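Local structure of Succinylglutamatedesuccinylase/aspartoacylase (Rhodobacter sphaeroides 2.4.1, 3CDX) at residues G64-G69 / M148-H153; T46-G51 / V89-A94; P54-T59 / N235-M240. The protein is probably a metal-dependent hydrolase of the succinylglutamate desuccinylase/aspartoacylase family, acting on linear amide or ester bonds, and holds a calcium ion in this crystal. One frame throughout, in Å; residues are numbered along the deposited sequence.

Overall arrangement
The three contacts gather around neighbouring strands 40-50, 87-92, 55-60 and 144-148. Contact 2 pairs strands 40-50 and 87-92, and contact 3 sets helix 223-239 on strand 55-60; their centres are about 10 Å apart, and Ile90 and Leu58 join them through backbone. Contact 1, the calcium site, lies about 20 Å from both, between centres. It still touches contact 3, where Met148 N lies 2.9 Å from Thr59 O, a probable hydrogen bond. Along the chain the segments run 46-51, 54-59, 64-69, 89-94, 148-153 and 235-240: contact 2 crosses the other two, while contact 1 falls between the segments of contact 3. The metal ligands stand in loops after the neighbouring parallel strands 55-60 and 144-148, which brings them together.

Contact 1 of 3, residues G64-G69 / M148-H153; sequences GDEYEG and MHTAGH. With CA (calcium ion), chain G.
Met148 rests its CB 3.5 Å from Gly69 CA, where a CB on Gly69 would collide with it. His149 comes next and meets Glu66 at the calcium ion: His149 ND1 lies 2.3 Å from the metal, and Glu66 grips it with both oxygens, OE1 at 2.3 Å and OE2 at 2.4 Å. His63 is the third protein ligand, consistent with the HxxE...H site of the M14-like family, which usually holds zinc. Asp147 is hydrogen-bonded to His149 NE2, consistent with fixing the ring. Thr150 N adds a weak hydrogen bond to Glu66 OE1. Its hydroxyl, placed between the backbone N and carbonyl carbon (chi1 72°), accepts from Gly152 N at 3.1 Å, closing an ST turn. At His153, ND1 donates to the anti lone pair of Asp65 OD2 over 2.7 Å, nearly straight at 176°, with ring and carboxylate only 17° from coplanar; His153 N reaches the same oxygen from above the carboxylate plane. A leucine in place of Asp65 would probably strip both His153 N-H groups of their shared acceptor and free the imidazole to turn. Around the contact, Met148 packs on Ile73 of helix 68-79 and Ile233 of helix 223-239, beside strand 209-214, where it touches Thr213.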
ATOM      1  N   GLY A  64       9.496  11.140 -14.317  1.00 24.96           N
ATOM      2  CA  GLY A  64       9.538  12.118 -13.241  1.00 23.64           C
ATOM      3  C   GLY A  64      10.900  12.272 -12.576  1.00 22.89           C
ATOM      4  O   GLY A  64      11.202  13.354 -12.033  1.00 22.51           O
ATOM      5  N   ASP A  65      11.705  11.211 -12.621  1.00 22.49           N
ATOM      6  CA  ASP A  65      13.029  11.183 -11.967  1.00 24.09           C
ATOM      7  C   ASP A  65      14.201  11.527 -12.908  1.00 24.09           C
ATOM      8  O   ASP A  65      15.354  11.275 -12.598  1.00 25.29           O
ATOM      9  CB  ASP A  65      13.283   9.819 -11.285  1.00 24.56           C
ATOM     10  CG  ASP A  65      13.262   8.637 -12.262  1.00 25.21           C
ATOM     11  OD1 ASP A  65      12.797   8.756 -13.416  1.00 23.43           O
ATOM     12  OD2 ASP A  65      13.686   7.550 -11.850  1.00 25.71           O
ATOM     13  N   GLU A  66      13.901  12.067 -14.076  1.00 23.63           N
ATOM     14  CA  GLU A  66      14.968  12.425 -14.998  1.00 23.41           C
ATOM     15  C   GLU A  66      14.990  13.932 -15.081  1.00 22.66           C
ATOM     16  O   GLU A  66      14.161  14.503 -15.747  1.00 22.90           O
ATOM     17  CB  GLU A  66      14.728  11.751 -16.328  1.00 22.15           C
ATOM     18  CG  GLU A  66      14.774  10.274 -16.156  1.00 25.54           C
ATOM     19  CD  GLU A  66      14.398   9.505 -17.378  1.00 27.80           C
ATOM     20  OE1 GLU A  66      14.288  10.124 -18.474  1.00 27.67           O
ATOM     21  OE2 GLU A  66      14.185   8.275 -17.213  1.00 27.35           O
ATOM     22  N   TYR A  67      15.950  14.538 -14.365  1.00 23.38           N
ATOM     23  CA  TYR A  67      15.945  15.968 -13.983  1.00 23.67           C
ATOM     24  C   TYR A  67      16.515  16.948 -14.989  1.00 24.06           C
ATOM     25  O   TYR A  67      16.059  18.106 -15.061  1.00 23.13           O
ATOM     26  CB  TYR A  67      16.727  16.167 -12.677  1.00 23.31           C
ATOM     27  CG  TYR A  67      16.348  15.186 -11.592  1.00 23.01           C
ATOM     28  CD1 TYR A  67      15.017  15.096 -11.114  1.00 22.98           C
ATOM     29  CD2 TYR A  67      17.318  14.357 -11.030  1.00 22.02           C
ATOM     30  CE1 TYR A  67      14.689  14.176 -10.100  1.00 20.19           C
ATOM     31  CE2 TYR A  67      17.008  13.419 -10.053  1.00 22.68           C
ATOM     32  CZ  TYR A  67      15.711  13.338  -9.573  1.00 22.83           C
ATOM     33  OH  TYR A  67      15.470  12.364  -8.602  1.00 23.68           O
ATOM     34  N   GLU A  68      17.521  16.501 -15.756  1.00 23.76           N
ATOM     35  CA  GLU A  68      18.311  17.464 -16.540  1.00 24.07           C
ATOM     36  C   GLU A  68      17.484  18.217 -17.593  1.00 23.54           C
ATOM     37  O   GLU A  68      17.639  19.440 -17.759  1.00 23.67           O
ATOM     38  CB  GLU A  68      19.569  16.783 -17.122  1.00 23.98           C
ATOM     39  CG  GLU A  68      20.677  16.609 -16.087  1.00 24.48           C
ATOM     40  CD  GLU A  68      20.393  15.556 -14.992  1.00 27.45           C
ATOM     41  OE1 GLU A  68      19.299  14.943 -14.908  1.00 25.27           O
ATOM     42  OE2 GLU A  68      21.300  15.356 -14.171  1.00 32.69           O
ATOM     43  N   GLY A  69      16.559  17.508 -18.263  1.00 23.27           N
ATOM     44  CA  GLY A  69      15.611  18.185 -19.182  1.00 21.72           C
ATOM     45  C   GLY A  69      14.662  19.150 -18.479  1.00 21.58           C
ATOM     46  O   GLY A  69      14.338  20.212 -19.004  1.00 20.63           O
ATOM     47  N   MET A 148      14.360  15.085 -23.728  1.00 23.18           N
ATOM     48  CA  MET A 148      15.467  15.000 -22.777  1.00 22.85           C
ATOM     49  C   MET A 148      15.266  13.976 -21.619  1.00 23.95           C
ATOM     50  O   MET A 148      14.357  14.105 -20.758  1.00 23.10           O
ATOM     51  CB  MET A 148      15.754  16.404 -22.227  1.00 23.97           C
ATOM     52  CG  MET A 148      16.093  17.480 -23.327  1.00 23.59           C
ATOM     53  SD  MET A 148      16.644  19.123 -22.775  1.00 21.83           S
ATOM     54  CE  MET A 148      18.328  18.834 -22.330  1.00 23.27           C
ATOM     55  N   HIS A 149      16.152  12.988 -21.597  1.00 22.85           N
ATOM     56  CA  HIS A 149      16.105  11.910 -20.644  1.00 23.70           C
ATOM     57  C   HIS A 149      17.423  11.780 -19.888  1.00 23.45           C
ATOM     58  O   HIS A 149      18.440  12.413 -20.257  1.00 23.34           O
ATOM     59  CB  HIS A 149      15.785  10.591 -21.387  1.00 23.59           C
ATOM     60  CG  HIS A 149      14.370  10.518 -21.882  1.00 22.16           C
ATOM     61  ND1 HIS A 149      13.367   9.868 -21.192  1.00 25.65           N
ATOM     62  CD2 HIS A 149      13.784  11.055 -22.977  1.00 23.58           C
ATOM     63  CE1 HIS A 149      12.224   9.999 -21.839  1.00 24.62           C
ATOM     64  NE2 HIS A 149      12.452  10.700 -22.937  1.00 26.54           N
ATOM     65  N   THR A 150      17.391  10.939 -18.851  1.00 23.47           N
ATOM     66  CA  THR A 150      18.568  10.439 -18.155  1.00 23.61           C
ATOM     67  C   THR A 150      18.199   9.016 -17.747  1.00 24.21           C
ATOM     68  O   THR A 150      17.079   8.569 -18.031  1.00 24.70           O
ATOM     69  CB  THR A 150      18.904  11.232 -16.863  1.00 24.46           C
ATOM     70  OG1 THR A 150      17.936  10.921 -15.839  1.00 23.79           O
ATOM     71  CG2 THR A 150      18.935  12.740 -17.094  1.00 21.79           C
ATOM     72  N   ALA A 151      19.109   8.318 -17.061  1.00 23.59           N
ATOM     73  CA  ALA A 151      18.810   6.946 -16.615  1.00 24.11           C
ATOM     74  C   ALA A 151      18.023   6.876 -15.301  1.00 24.36           C
ATOM     75  O   ALA A 151      17.746   5.778 -14.808  1.00 24.31           O
ATOM     76  CB  ALA A 151      20.074   6.122 -16.536  1.00 24.06           C
ATOM     77  N   GLY A 152      17.663   8.048 -14.752  1.00 23.75           N
ATOM     78  CA  GLY A 152      16.828   8.153 -13.558  1.00 24.35           C
ATOM     79  C   GLY A 152      17.468   7.447 -12.371  1.00 24.92           C
ATOM     80  O   GLY A 152      18.649   7.686 -12.053  1.00 25.47           O
ATOM     81  N   HIS A 153      16.698   6.556 -11.745  1.00 24.30           N
ATOM     82  CA  HIS A 153      17.201   5.673 -10.704  1.00 25.47           C
ATOM     83  C   HIS A 153      17.785   4.342 -11.175  1.00 25.63           C
ATOM     84  O   HIS A 153      18.322   3.597 -10.358  1.00 26.75           O
ATOM     85  CB  HIS A 153      16.088   5.376  -9.691  1.00 25.13           C
ATOM     86  CG  HIS A 153      15.658   6.577  -8.913  1.00 27.87           C
ATOM     87  ND1 HIS A 153      14.799   7.524  -9.429  1.00 31.05           N
ATOM     88  CD2 HIS A 153      15.981   7.004  -7.667  1.00 30.52           C
ATOM     89  CE1 HIS A 153      14.605   8.479  -8.533  1.00 31.40           C
ATOM     90  NE2 HIS A 153      15.286   8.170  -7.444  1.00 30.81           N
TER
HETATM   91 CA    CA G 401      13.657   8.253 -19.564  1.00 51.54          CA
HETATM   92  O   HOH W   1      18.201  12.670 -13.821  1.00 27.27           O
HETATM   93  O   HOH W   2      12.315  12.135 -19.037  1.00 22.70           O
HETATM   94  O   HOH W   3      14.068  15.374 -18.225  1.00 25.77           O
HETATM   95  O   HOH W   4      15.827  10.544  -6.377  1.00 27.70           O

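Contact 2 of 3, residues T46-G51 / V89-A94; sequences TVVKNG and VIMLPA
Thr46-Val48 and Val89-Met91 form a regular antiparallel strand pair, in which strand 40-50 borders strand 87-92, which continues on its other side to strand 55-60. The evidence is geometric: the two strand axes come within 4.9 Å and run at 171° to each other. Thr46 with Met91 and Val48 with Val89 are hydrogen-bonded pairs, each joined by two reciprocal backbone bonds; Met91 N to Thr46 O measures 2.9 Å and Val89 N to Val48 O 3.0 Å. Between them, Val47 and Ile90 make the non-hydrogen-bonded pair. Their side chains lie alongside, pointing the same way, and Val47 CG2, anti to the backbone N, meets Ile90 CG1 at 3.8 Å. Thr46, Val48, Val89 and Met91 occupy the other face. There the Met91 chain bends at its last torsion (chi3 -65°) and carries CE back across the strand pair, 4.0 Å from Thr46 CG2. A water bonds to Thr46 OG1 at 2.8 Å and donates to Met91 O. Strand 21-30 flanks the pair beyond strand 40-50. Register is thus set by four backbone bonds that satisfy buried peptide groups, whereas the side chains across the pair contribute mainly apolar contact.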
ATOM      1  N   THR A  46       5.274  26.628 -22.603  1.00 27.69           N
ATOM      2  CA  THR A  46       5.675  27.957 -23.042  1.00 27.37           C
ATOM      3  C   THR A  46       5.936  27.867 -24.547  1.00 27.98           C
ATOM      4  O   THR A  46       6.588  26.921 -25.033  1.00 27.41           O
ATOM      5  CB  THR A  46       6.956  28.480 -22.315  1.00 26.93           C
ATOM      6  OG1 THR A  46       6.757  28.455 -20.896  1.00 26.75           O
ATOM      7  CG2 THR A  46       7.263  29.942 -22.708  1.00 26.78           C
ATOM      8  N   VAL A  47       5.388  28.832 -25.286  1.00 29.22           N
ATOM      9  CA  VAL A  47       5.588  28.914 -26.742  1.00 29.69           C
ATOM     10  C   VAL A  47       6.038  30.318 -27.062  1.00 30.71           C
ATOM     11  O   VAL A  47       5.444  31.304 -26.572  1.00 31.17           O
ATOM     12  CB  VAL A  47       4.333  28.517 -27.581  1.00 29.80           C
ATOM     13  CG1 VAL A  47       3.167  29.472 -27.327  1.00 31.56           C
ATOM     14  CG2 VAL A  47       4.657  28.484 -29.091  1.00 30.37           C
ATOM     15  N   VAL A  48       7.123  30.390 -27.834  1.00 30.66           N
ATOM     16  CA  VAL A  48       7.607  31.645 -28.409  1.00 31.89           C
ATOM     17  C   VAL A  48       7.511  31.504 -29.935  1.00 32.40           C
ATOM     18  O   VAL A  48       8.068  30.569 -30.527  1.00 31.50           O
ATOM     19  CB  VAL A  48       9.074  31.975 -27.964  1.00 31.62           C
ATOM     20  CG1 VAL A  48       9.580  33.236 -28.630  1.00 32.66           C
ATOM     21  CG2 VAL A  48       9.176  32.118 -26.452  1.00 30.17           C
ATOM     22  N   LYS A  49       6.796  32.436 -30.559  1.00 33.92           N
ATOM     23  CA  LYS A  49       6.676  32.474 -32.008  1.00 35.45           C
ATOM     24  C   LYS A  49       7.034  33.876 -32.524  1.00 35.92           C
ATOM     25  O   LYS A  49       6.533  34.878 -32.038  1.00 36.00           O
ATOM     26  CB  LYS A  49       5.271  32.049 -32.438  1.00 34.89           C
ATOM     27  CG  LYS A  49       5.071  31.881 -33.958  1.00 35.72           C
ATOM     28  CD  LYS A  49       3.637  31.487 -34.287  1.00 36.90           C
ATOM     29  CE  LYS A  49       3.143  32.103 -35.601  1.00 41.90           C
ATOM     30  NZ  LYS A  49       3.921  31.639 -36.750  1.00 43.91           N
ATOM     31  N   ASN A  50       7.917  33.921 -33.511  1.00 37.50           N
ATOM     32  CA  ASN A  50       8.282  35.172 -34.173  1.00 38.30           C
ATOM     33  C   ASN A  50       8.793  34.879 -35.565  1.00 38.82           C
ATOM     34  O   ASN A  50       9.541  33.905 -35.791  1.00 39.12           O
ATOM     35  CB  ASN A  50       9.372  35.908 -33.383  1.00 38.53           C
ATOM     36  CG  ASN A  50       9.684  37.309 -33.938  1.00 40.36           C
ATOM     37  OD1 ASN A  50       8.814  38.168 -34.019  1.00 42.05           O
ATOM     38  ND2 ASN A  50      10.948  37.541 -34.284  1.00 40.97           N
ATOM     39  N   GLY A  51       8.383  35.731 -36.500  1.00 39.34           N
ATOM     40  CA  GLY A  51       8.988  35.779 -37.821  1.00 39.36           C
ATOM     41  C   GLY A  51       8.744  34.497 -38.555  1.00 39.10           C
ATOM     42  O   GLY A  51       7.620  33.982 -38.562  1.00 38.99           O
ATOM     43  N   VAL A  89       9.366  27.939 -31.000  1.00 27.41           N
ATOM     44  CA  VAL A  89       9.891  27.072 -29.929  1.00 26.49           C
ATOM     45  C   VAL A  89       8.739  26.719 -28.959  1.00 26.06           C
ATOM     46  O   VAL A  89       8.102  27.606 -28.391  1.00 24.97           O
ATOM     47  CB  VAL A  89      11.042  27.736 -29.154  1.00 26.91           C
ATOM     48  CG1 VAL A  89      11.676  26.746 -28.150  1.00 25.75           C
ATOM     49  CG2 VAL A  89      12.130  28.274 -30.147  1.00 25.40           C
ATOM     50  N   ILE A  90       8.474  25.420 -28.837  1.00 25.29           N
ATOM     51  CA  ILE A  90       7.514  24.864 -27.870  1.00 24.59           C
ATOM     52  C   ILE A  90       8.268  24.081 -26.786  1.00 23.92           C
ATOM     53  O   ILE A  90       9.020  23.149 -27.097  1.00 24.63           O
ATOM     54  CB  ILE A  90       6.478  23.995 -28.596  1.00 24.52           C
ATOM     55  CG1 ILE A  90       5.757  24.846 -29.667  1.00 24.63           C
ATOM     56  CG2 ILE A  90       5.431  23.339 -27.566  1.00 25.10           C
ATOM     57  CD1 ILE A  90       5.028  24.054 -30.695  1.00 25.16           C
ATOM     58  N   MET A  91       8.047  24.447 -25.521  1.00 23.96           N
ATOM     59  CA  MET A  91       8.837  23.956 -24.365  1.00 22.96           C
ATOM     60  C   MET A  91       7.921  23.365 -23.308  1.00 23.86           C
ATOM     61  O   MET A  91       7.083  24.070 -22.766  1.00 23.68           O
ATOM     62  CB  MET A  91       9.691  25.087 -23.765  1.00 23.27           C
ATOM     63  CG  MET A  91      10.834  25.543 -24.747  1.00 24.51           C
ATOM     64  SD  MET A  91      11.600  27.169 -24.425  1.00 19.75           S
ATOM     65  CE  MET A  91      10.178  28.217 -24.744  1.00 21.62           C
ATOM     66  N   LEU A  92       8.040  22.046 -23.089  1.00 23.81           N
ATOM     67  CA  LEU A  92       7.313  21.338 -22.013  1.00 23.15           C
ATOM     68  C   LEU A  92       8.368  20.728 -21.165  1.00 20.98           C
ATOM     69  O   LEU A  92       8.750  19.597 -21.412  1.00 22.96           O
ATOM     70  CB  LEU A  92       6.355  20.239 -22.552  1.00 22.19           C
ATOM     71  CG  LEU A  92       5.059  20.783 -23.170  1.00 23.62           C
ATOM     72  CD1 LEU A  92       5.305  21.276 -24.614  1.00 24.58           C
ATOM     73  CD2 LEU A  92       3.901  19.772 -23.175  1.00 25.25           C
ATOM     74  N   PRO A  93       8.868  21.471 -20.161  1.00 21.02           N
ATOM     75  CA  PRO A  93       9.981  20.956 -19.362  1.00 20.19           C
ATOM     76  C   PRO A  93       9.581  19.849 -18.407  1.00 20.38           C
ATOM     77  O   PRO A  93      10.442  19.136 -17.926  1.00 20.49           O
ATOM     78  CB  PRO A  93      10.386  22.159 -18.516  1.00 21.05           C
ATOM     79  CG  PRO A  93       9.110  22.943 -18.364  1.00 20.45           C
ATOM     80  CD  PRO A  93       8.444  22.820 -19.706  1.00 19.43           C
ATOM     81  N   ALA A  94       8.299  19.713 -18.133  1.00 19.72           N
ATOM     82  CA  ALA A  94       7.855  18.836 -17.053  1.00 20.65           C
ATOM     83  C   ALA A  94       6.566  18.128 -17.447  1.00 21.36           C
ATOM     84  O   ALA A  94       5.509  18.467 -16.983  1.00 20.76           O
ATOM     85  CB  ALA A  94       7.683  19.658 -15.765  1.00 20.23           C
TER
HETATM   86  O   HOH W   5       7.027  25.840 -20.032  1.00 28.52           O

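Contact 3 of 3, residues P54-T59 / N235-M240; sequences PTVLLT and NVLKHM
Val56 holds CG1 anti to its backbone N (chi1 175°), and Leu237 keeps CG beside its own N and CD1 anti to CA, which turns the other methyl, CD2, onto the whole isopropyl group of the valine. That methyl, Leu237 CD2, lies 3.7 Å from Val56 CB and 3.8 Å from Val56 CG2, with CG1 as near as CB, so it seats against the branch point and both arms rather than brushing a single tip. The two side chains cross at a slant. Met240 takes a different course: its chain folds twice, at chi2 (-71°) and chi3 (-65°), and the bends turn CE onto the proline ring, where it stands 3.9 Å from Pro54 CG. The same ring carbon, Pro54 CG, approaches the backbone oxygen Met240 O at 3.6 Å.

The arrangement is a helix laid on a sheet face, as in the alpha/beta fold of the M14 zinc peptidase relatives: the last turns of helix 223-239 cover the start of strand 55-60. The Val56 and Leu237 CA atoms are 7.2 Å apart, a gap filled by side chains, and no hydrogen bond crosses it. Val56 also uses its two arms separately, CG1 meeting Val236 CG1 at 4.3 Å and CG2 meeting Met240 CG at 4.3 Å, so Val236, Leu237 and Met240 all meet this one strand residue. Further apolar side chains extend this layer: Ile144 of strand 144-148 touches both Val56 and Met240, while Leu237 continues onto Val89 of strand 87-92 and Leu76 of helix 68-79. Thr55 and Leu57 leave the strand on its other face, where each packs on Ile90.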
ATOM      1  N   PRO A  54      11.362  27.086 -38.714  1.00 32.42           N
ATOM      2  CA  PRO A  54      10.859  25.778 -38.311  1.00 31.68           C
ATOM      3  C   PRO A  54      10.432  25.765 -36.836  1.00 30.97           C
ATOM      4  O   PRO A  54      10.709  26.730 -36.077  1.00 30.03           O
ATOM      5  CB  PRO A  54      12.053  24.852 -38.554  1.00 31.50           C
ATOM      6  CG  PRO A  54      13.247  25.715 -38.386  1.00 32.93           C
ATOM      7  CD  PRO A  54      12.834  27.099 -38.837  1.00 32.35           C
ATOM      8  N   THR A  55       9.722  24.704 -36.444  1.00 29.44           N
ATOM      9  CA  THR A  55       9.279  24.601 -35.061  1.00 28.29           C
ATOM     10  C   THR A  55      10.189  23.605 -34.365  1.00 27.43           C
ATOM     11  O   THR A  55      10.355  22.497 -34.858  1.00 25.92           O
ATOM     12  CB  THR A  55       7.796  24.175 -34.953  1.00 29.32           C
ATOM     13  OG1 THR A  55       6.946  25.238 -35.429  1.00 29.60           O
ATOM     14  CG2 THR A  55       7.410  23.834 -33.459  1.00 26.84           C
ATOM     15  N   VAL A  56      10.766  24.012 -33.226  1.00 26.93           N
ATOM     16  CA  VAL A  56      11.548  23.104 -32.381  1.00 27.07           C
ATOM     17  C   VAL A  56      10.775  22.745 -31.125  1.00 26.20           C
ATOM     18  O   VAL A  56      10.394  23.607 -30.359  1.00 26.16           O
ATOM     19  CB  VAL A  56      12.913  23.732 -31.985  1.00 28.30           C
ATOM     20  CG1 VAL A  56      13.658  22.827 -31.018  1.00 26.52           C
ATOM     21  CG2 VAL A  56      13.751  24.050 -33.266  1.00 28.26           C
ATOM     22  N   LEU A  57      10.555  21.451 -30.907  1.00 26.12           N
ATOM     23  CA  LEU A  57       9.824  21.019 -29.718  1.00 24.92           C
ATOM     24  C   LEU A  57      10.791  20.383 -28.737  1.00 25.15           C
ATOM     25  O   LEU A  57      11.505  19.432 -29.087  1.00 25.39           O
ATOM     26  CB  LEU A  57       8.676  20.079 -30.091  1.00 24.90           C
ATOM     27  CG  LEU A  57       8.014  19.230 -28.990  1.00 24.76           C
ATOM     28  CD1 LEU A  57       7.205  20.074 -27.977  1.00 23.15           C
ATOM     29  CD2 LEU A  57       7.165  18.135 -29.625  1.00 23.78           C
ATOM     30  N   LEU A  58      10.778  20.907 -27.508  1.00 23.81           N
ATOM     31  CA  LEU A  58      11.702  20.538 -26.421  1.00 23.29           C
ATOM     32  C   LEU A  58      10.889  19.963 -25.268  1.00 23.19           C
ATOM     33  O   LEU A  58      10.021  20.663 -24.700  1.00 24.88           O
ATOM     34  CB  LEU A  58      12.504  21.776 -25.946  1.00 22.43           C
ATOM     35  CG  LEU A  58      13.389  22.461 -27.016  1.00 22.16           C
ATOM     36  CD1 LEU A  58      13.987  23.693 -26.487  1.00 21.60           C
ATOM     37  CD2 LEU A  58      14.445  21.520 -27.617  1.00 17.00           C
ATOM     38  N   THR A  59      11.088  18.680 -24.979  1.00 22.53           N
ATOM     39  CA  THR A  59      10.321  18.048 -23.909  1.00 22.12           C
ATOM     40  C   THR A  59      11.251  17.534 -22.837  1.00 21.81           C
ATOM     41  O   THR A  59      12.347  17.055 -23.146  1.00 21.27           O
ATOM     42  CB  THR A  59       9.378  16.885 -24.422  1.00 22.10           C
ATOM     43  OG1 THR A  59      10.130  15.928 -25.196  1.00 23.56           O
ATOM     44  CG2 THR A  59       8.242  17.464 -25.264  1.00 22.96           C
ATOM     45  N   ASN A 235      22.233  25.279 -28.934  1.00 30.15           N
ATOM     46  CA  ASN A 235      22.885  24.786 -30.148  1.00 29.50           C
ATOM     47  C   ASN A 235      21.895  24.234 -31.166  1.00 29.58           C
ATOM     48  O   ASN A 235      22.025  24.481 -32.370  1.00 30.27           O
ATOM     49  CB  ASN A 235      23.875  23.668 -29.830  1.00 29.35           C
ATOM     50  CG  ASN A 235      25.187  24.159 -29.246  1.00 27.84           C
ATOM     51  OD1 ASN A 235      25.429  25.356 -29.121  1.00 29.37           O
ATOM     52  ND2 ASN A 235      26.036  23.213 -28.862  1.00 25.23           N
ATOM     53  N   VAL A 236      20.902  23.478 -30.701  1.00 29.63           N
ATOM     54  CA  VAL A 236      19.947  22.912 -31.611  1.00 28.61           C
ATOM     55  C   VAL A 236      19.167  24.065 -32.269  1.00 29.55           C
ATOM     56  O   VAL A 236      18.910  24.037 -33.475  1.00 28.74           O
ATOM     57  CB  VAL A 236      19.007  21.903 -30.958  1.00 28.25           C
ATOM     58  CG1 VAL A 236      17.755  21.818 -31.771  1.00 27.66           C
ATOM     59  CG2 VAL A 236      19.684  20.481 -30.899  1.00 27.64           C
ATOM     60  N   LEU A 237      18.812  25.077 -31.477  1.00 29.57           N
ATOM     61  CA  LEU A 237      18.068  26.228 -32.009  1.00 29.99           C
ATOM     62  C   LEU A 237      18.882  27.019 -33.048  1.00 30.34           C
ATOM     63  O   LEU A 237      18.327  27.535 -34.032  1.00 30.93           O
ATOM     64  CB  LEU A 237      17.677  27.165 -30.874  1.00 29.09           C
ATOM     65  CG  LEU A 237      16.629  26.683 -29.861  1.00 30.87           C
ATOM     66  CD1 LEU A 237      16.238  27.845 -28.899  1.00 29.05           C
ATOM     67  CD2 LEU A 237      15.389  26.083 -30.540  1.00 26.90           C
ATOM     68  N   LYS A 238      20.175  27.156 -32.768  1.00 30.07           N
ATOM     69  CA  LYS A 238      21.130  27.797 -33.664  1.00 31.20           C
ATOM     70  C   LYS A 238      21.272  26.999 -34.963  1.00 31.36           C
ATOM     71  O   LYS A 238      21.174  27.575 -36.047  1.00 31.64           O
ATOM     72  CB  LYS A 238      22.489  28.008 -32.962  1.00 30.79           C
ATOM     73  CG  LYS A 238      22.383  28.991 -31.798  1.00 29.73           C
ATOM     74  CD  LYS A 238      23.686  29.079 -31.060  1.00 30.94           C
ATOM     75  CE  LYS A 238      23.655  30.190 -30.031  1.00 32.12           C
ATOM     76  NZ  LYS A 238      24.827  29.983 -29.075  1.00 33.30           N
ATOM     77  N   HIS A 239      21.449  25.679 -34.836  1.00 31.52           N
ATOM     78  CA  HIS A 239      21.497  24.760 -35.957  1.00 31.59           C
ATOM     79  C   HIS A 239      20.277  24.917 -36.846  1.00 32.78           C
ATOM     80  O   HIS A 239      20.364  24.870 -38.064  1.00 32.70           O
ATOM     81  CB  HIS A 239      21.562  23.326 -35.459  1.00 31.78           C
ATOM     82  CG  HIS A 239      21.481  22.292 -36.543  1.00 30.83           C
ATOM     83  ND1 HIS A 239      22.511  22.060 -37.430  1.00 31.68           N
ATOM     84  CD2 HIS A 239      20.509  21.405 -36.860  1.00 32.57           C
ATOM     85  CE1 HIS A 239      22.174  21.083 -38.258  1.00 29.87           C
ATOM     86  NE2 HIS A 239      20.968  20.659 -37.927  1.00 34.08           N
ATOM     87  N   MET A 240      19.124  25.111 -36.247  1.00 32.37           N
ATOM     88  CA  MET A 240      17.935  25.110 -37.066  1.00 33.24           C
ATOM     89  C   MET A 240      17.645  26.490 -37.639  1.00 33.04           C
ATOM     90  O   MET A 240      16.702  26.640 -38.428  1.00 32.89           O
ATOM     91  CB  MET A 240      16.738  24.561 -36.275  1.00 32.10           C
ATOM     92  CG  MET A 240      16.873  23.070 -35.989  1.00 32.60           C
ATOM     93  SD  MET A 240      16.702  21.922 -37.369  1.00 27.28           S
ATOM     94  CE  MET A 240      14.980  22.259 -37.756  1.00 29.75           C
TER